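PDB 3WAJ: transmembrane oligosaccharyl transferase from Archaeoglobus fulgidus, which belongs to the STT3 family of integral membrane proteins, with a multi-helix N-terminal membrane region of the GT-C clan, and carries a bound zinc ion. Local coordinates for residues 201-213 with 252-264. Numbering follows the deposited sequence.
Sequences PVIAGITIGLYVL and VTFAVSALIYLPF
G205 and G209 on helix 201-213 bring the backbone of helix 252-261 unusually close: the segment axes approach to 7.3 Å and cross at -45°, with both helices running in broadly the same direction. The CA atoms of G205 and T253 lie only 3.9 Å apart, and one turn on G209 faces S257. This is a GxxxG-type helix pair, in which two glycines four residues apart leave a groove for the partner backbone. At its floor S257 CA lies 3.3 Å from G205 O in a CA-H...O contact, strongly bent, with 122° at the hydrogen. T253 enters as a knob among P201, A204, G205 and I208. Its methyl CG2, held anti to the backbone N, meets I208 CD1 at 3.5 Å, while OG1 turns back to hydrogen-bond V249 O in its own helix. Two turns further, I260 is the second knob, among G205, I206, G209 and L213; the two side chains of I260 and I206 cross at about a right angle, with I260 CD1 3.5 Å from I206 CG1, and the CG2 branch of I260 reaches L213 CD1. The hydroxyl of S257 is likewise turned back, to F254 O (2.8 Å), leaving CB against I208 CG2. At the C-terminal end L213 spreads its two methyls, CD2 lying 3.6 Å from F264 CD2 and also near Y261, whose hydroxyl bonds S277 O. Across the groove the helices thus meet through apolar groups and backbone, while the hydroxyls of T253 and S257 are satisfied within their own helix, a chemistry suited to close packing between neighbouring helices of a membrane domain.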
# COMPACT_ATOMS: atom_id res chain seq x y z
N PRO A 201 -36.35 1.86 0.87
CA PRO A 201 -35.43 1.06 1.70
C PRO A 201 -34.62 0.03 0.90
O PRO A 201 -33.45 -0.17 1.22
CB PRO A 201 -36.36 0.36 2.70
CG PRO A 201 -37.71 0.40 2.06
CD PRO A 201 -37.75 1.69 1.31
N VAL A 202 -35.24 -0.61 -0.10
CA VAL A 202 -34.54 -1.57 -0.98
C VAL A 202 -33.26 -0.96 -1.59
O VAL A 202 -32.21 -1.62 -1.66
CB VAL A 202 -35.48 -2.14 -2.07
CG1 VAL A 202 -34.69 -2.84 -3.18
CG2 VAL A 202 -36.48 -3.11 -1.46
N ILE A 203 -33.36 0.30 -2.01
CA ILE A 203 -32.21 1.03 -2.53
C ILE A 203 -31.14 1.19 -1.44
O ILE A 203 -29.96 0.92 -1.66
CB ILE A 203 -32.60 2.44 -3.05
CG1 ILE A 203 -33.45 2.34 -4.32
CG2 ILE A 203 -31.37 3.31 -3.28
CD1 ILE A 203 -32.89 1.41 -5.36
N ALA A 204 -31.57 1.62 -0.25
CA ALA A 204 -30.66 1.84 0.86
C ALA A 204 -29.95 0.54 1.24
O ALA A 204 -28.75 0.54 1.54
CB ALA A 204 -31.41 2.40 2.05
N GLY A 205 -30.69 -0.56 1.23
CA GLY A 205 -30.11 -1.87 1.46
C GLY A 205 -29.08 -2.21 0.39
O GLY A 205 -28.14 -2.96 0.64
N ILE A 206 -29.26 -1.67 -0.81
CA ILE A 206 -28.34 -1.92 -1.92
C ILE A 206 -27.04 -1.18 -1.70
O ILE A 206 -25.96 -1.72 -1.93
CB ILE A 206 -28.97 -1.56 -3.30
CG1 ILE A 206 -29.93 -2.65 -3.75
CG2 ILE A 206 -27.90 -1.38 -4.36
CD1 ILE A 206 -30.74 -2.29 -4.97
N THR A 207 -27.14 0.07 -1.25
CA THR A 207 -25.95 0.88 -0.98
C THR A 207 -25.13 0.27 0.16
O THR A 207 -23.90 0.28 0.11
CB THR A 207 -26.31 2.33 -0.66
OG1 THR A 207 -27.14 2.37 0.51
CG2 THR A 207 -27.06 2.97 -1.82
N ILE A 208 -25.79 -0.26 1.18
CA ILE A 208 -25.04 -0.97 2.22
C ILE A 208 -24.35 -2.20 1.64
O ILE A 208 -23.12 -2.35 1.76
CB ILE A 208 -25.91 -1.37 3.41
CG1 ILE A 208 -26.31 -0.12 4.20
CG2 ILE A 208 -25.16 -2.36 4.32
CD1 ILE A 208 -27.25 -0.39 5.34
N GLY A 209 -25.13 -3.05 0.99
CA GLY A 209 -24.61 -4.20 0.26
C GLY A 209 -23.39 -3.84 -0.57
O GLY A 209 -22.36 -4.54 -0.49
N LEU A 210 -23.48 -2.75 -1.33
CA LEU A 210 -22.37 -2.37 -2.22
C LEU A 210 -21.17 -1.91 -1.40
O LEU A 210 -20.02 -2.19 -1.76
CB LEU A 210 -22.81 -1.30 -3.22
CG LEU A 210 -23.80 -1.83 -4.25
CD1 LEU A 210 -24.17 -0.78 -5.27
CD2 LEU A 210 -23.23 -3.06 -4.94
N TYR A 211 -21.45 -1.26 -0.27
CA TYR A 211 -20.39 -0.87 0.67
C TYR A 211 -19.56 -2.08 1.14
O TYR A 211 -18.34 -2.11 0.99
CB TYR A 211 -20.99 -0.07 1.84
CG TYR A 211 -19.98 0.43 2.84
CD1 TYR A 211 -18.75 0.94 2.43
CD2 TYR A 211 -20.24 0.40 4.20
CE1 TYR A 211 -17.82 1.39 3.34
CE2 TYR A 211 -19.31 0.86 5.12
CZ TYR A 211 -18.11 1.36 4.68
OH TYR A 211 -17.18 1.81 5.59
N VAL A 212 -20.23 -3.10 1.69
CA VAL A 212 -19.52 -4.31 2.13
C VAL A 212 -18.87 -5.02 0.94
O VAL A 212 -17.82 -5.64 1.08
CB VAL A 212 -20.47 -5.30 2.87
CG1 VAL A 212 -19.69 -6.44 3.51
CG2 VAL A 212 -21.30 -4.57 3.94
N LEU A 213 -19.48 -4.92 -0.24
CA LEU A 213 -18.91 -5.59 -1.41
C LEU A 213 -17.69 -4.82 -1.96
O LEU A 213 -16.92 -5.35 -2.75
CB LEU A 213 -19.97 -5.83 -2.50
CG LEU A 213 -21.08 -6.83 -2.16
CD1 LEU A 213 -21.95 -7.18 -3.38
CD2 LEU A 213 -20.50 -8.09 -1.55
N VAL A 252 -36.04 -3.82 6.42
CA VAL A 252 -35.95 -4.03 4.98
C VAL A 252 -34.52 -3.81 4.48
O VAL A 252 -33.96 -4.67 3.79
CB VAL A 252 -36.94 -3.12 4.19
CG1 VAL A 252 -36.75 -3.27 2.68
CG2 VAL A 252 -38.38 -3.44 4.58
N THR A 253 -33.94 -2.67 4.85
CA THR A 253 -32.57 -2.31 4.47
C THR A 253 -31.54 -3.40 4.82
O THR A 253 -30.78 -3.88 3.96
CB THR A 253 -32.16 -1.00 5.17
OG1 THR A 253 -33.06 0.05 4.79
CG2 THR A 253 -30.74 -0.60 4.80
N PHE A 254 -31.53 -3.80 6.09
CA PHE A 254 -30.62 -4.84 6.54
C PHE A 254 -30.93 -6.18 5.88
O PHE A 254 -30.02 -6.93 5.56
CB PHE A 254 -30.62 -4.93 8.07
CG PHE A 254 -29.88 -3.80 8.74
CD1 PHE A 254 -28.61 -3.45 8.31
CD2 PHE A 254 -30.46 -3.09 9.78
CE1 PHE A 254 -27.91 -2.40 8.91
CE2 PHE A 254 -29.77 -2.04 10.40
CZ PHE A 254 -28.49 -1.70 9.96
N ALA A 255 -32.21 -6.47 5.68
CA ALA A 255 -32.59 -7.68 4.96
C ALA A 255 -32.02 -7.67 3.53
O ALA A 255 -31.41 -8.65 3.09
CB ALA A 255 -34.11 -7.87 4.93
N VAL A 256 -32.21 -6.56 2.83
CA VAL A 256 -31.74 -6.47 1.46
C VAL A 256 -30.21 -6.57 1.39
O VAL A 256 -29.68 -7.30 0.57
CB VAL A 256 -32.26 -5.19 0.76
CG1 VAL A 256 -31.54 -4.96 -0.57
CG2 VAL A 256 -33.77 -5.29 0.54
N SER A 257 -29.52 -5.85 2.28
CA SER A 257 -28.06 -5.85 2.28
C SER A 257 -27.52 -7.26 2.43
O SER A 257 -26.53 -7.63 1.80
CB SER A 257 -27.51 -4.96 3.39
OG SER A 257 -27.80 -5.50 4.67
N ALA A 258 -28.19 -8.05 3.28
CA ALA A 258 -27.80 -9.44 3.52
C ALA A 258 -27.96 -10.30 2.26
O ALA A 258 -27.14 -11.17 1.98
CB ALA A 258 -28.59 -10.01 4.66
N LEU A 259 -29.05 -10.07 1.53
CA LEU A 259 -29.31 -10.77 0.28
C LEU A 259 -28.23 -10.48 -0.75
O LEU A 259 -27.77 -11.38 -1.45
CB LEU A 259 -30.66 -10.34 -0.30
CG LEU A 259 -31.87 -11.07 0.25
CD1 LEU A 259 -33.14 -10.48 -0.36
CD2 LEU A 259 -31.74 -12.54 -0.07
N ILE A 260 -27.86 -9.22 -0.85
CA ILE A 260 -26.82 -8.79 -1.78
C ILE A 260 -25.46 -9.37 -1.38
O ILE A 260 -24.65 -9.74 -2.23
CB ILE A 260 -26.76 -7.27 -1.84
CG1 ILE A 260 -28.07 -6.76 -2.41
CG2 ILE A 260 -25.57 -6.78 -2.67
CD1 ILE A 260 -28.27 -5.31 -2.21
N TYR A 261 -25.22 -9.45 -0.07
CA TYR A 261 -23.96 -9.98 0.41
C TYR A 261 -23.88 -11.48 0.24
O TYR A 261 -22.80 -12.03 -0.02
CB TYR A 261 -23.77 -9.63 1.89
CG TYR A 261 -22.43 -10.09 2.41
CD1 TYR A 261 -21.27 -9.45 2.03
CD2 TYR A 261 -22.34 -11.18 3.24
CE1 TYR A 261 -20.04 -9.88 2.48
CE2 TYR A 261 -21.11 -11.63 3.71
CZ TYR A 261 -19.96 -10.97 3.33
OH TYR A 261 -18.74 -11.40 3.80
N LEU A 262 -25.04 -12.13 0.38
CA LEU A 262 -25.17 -13.58 0.47
C LEU A 262 -24.34 -14.42 -0.52
O LEU A 262 -23.70 -15.39 -0.11
CB LEU A 262 -26.64 -13.99 0.40
CG LEU A 262 -26.98 -15.47 0.50
CD1 LEU A 262 -26.36 -16.04 1.77
CD2 LEU A 262 -28.50 -15.67 0.51
N PRO A 263 -24.35 -14.07 -1.82
CA PRO A 263 -23.57 -14.89 -2.75
C PRO A 263 -22.08 -14.92 -2.45
O PRO A 263 -21.39 -15.84 -2.91
CB PRO A 263 -23.80 -14.19 -4.10
CG PRO A 263 -25.10 -13.52 -3.97
CD PRO A 263 -25.20 -13.08 -2.52
N PHE A 264 -21.58 -13.95 -1.69
CA PHE A 264 -20.14 -13.84 -1.48
C PHE A 264 -19.70 -14.27 -0.08
O PHE A 264 -18.51 -14.28 0.24
CB PHE A 264 -19.68 -12.41 -1.77
CG PHE A 264 -20.22 -11.87 -3.07
CD1 PHE A 264 -19.51 -12.04 -4.25
CD2 PHE A 264 -21.43 -11.19 -3.10
CE1 PHE A 264 -20.00 -11.53 -5.46
CE2 PHE A 264 -21.93 -10.67 -4.30
CZ PHE A 264 -21.22 -10.85 -5.48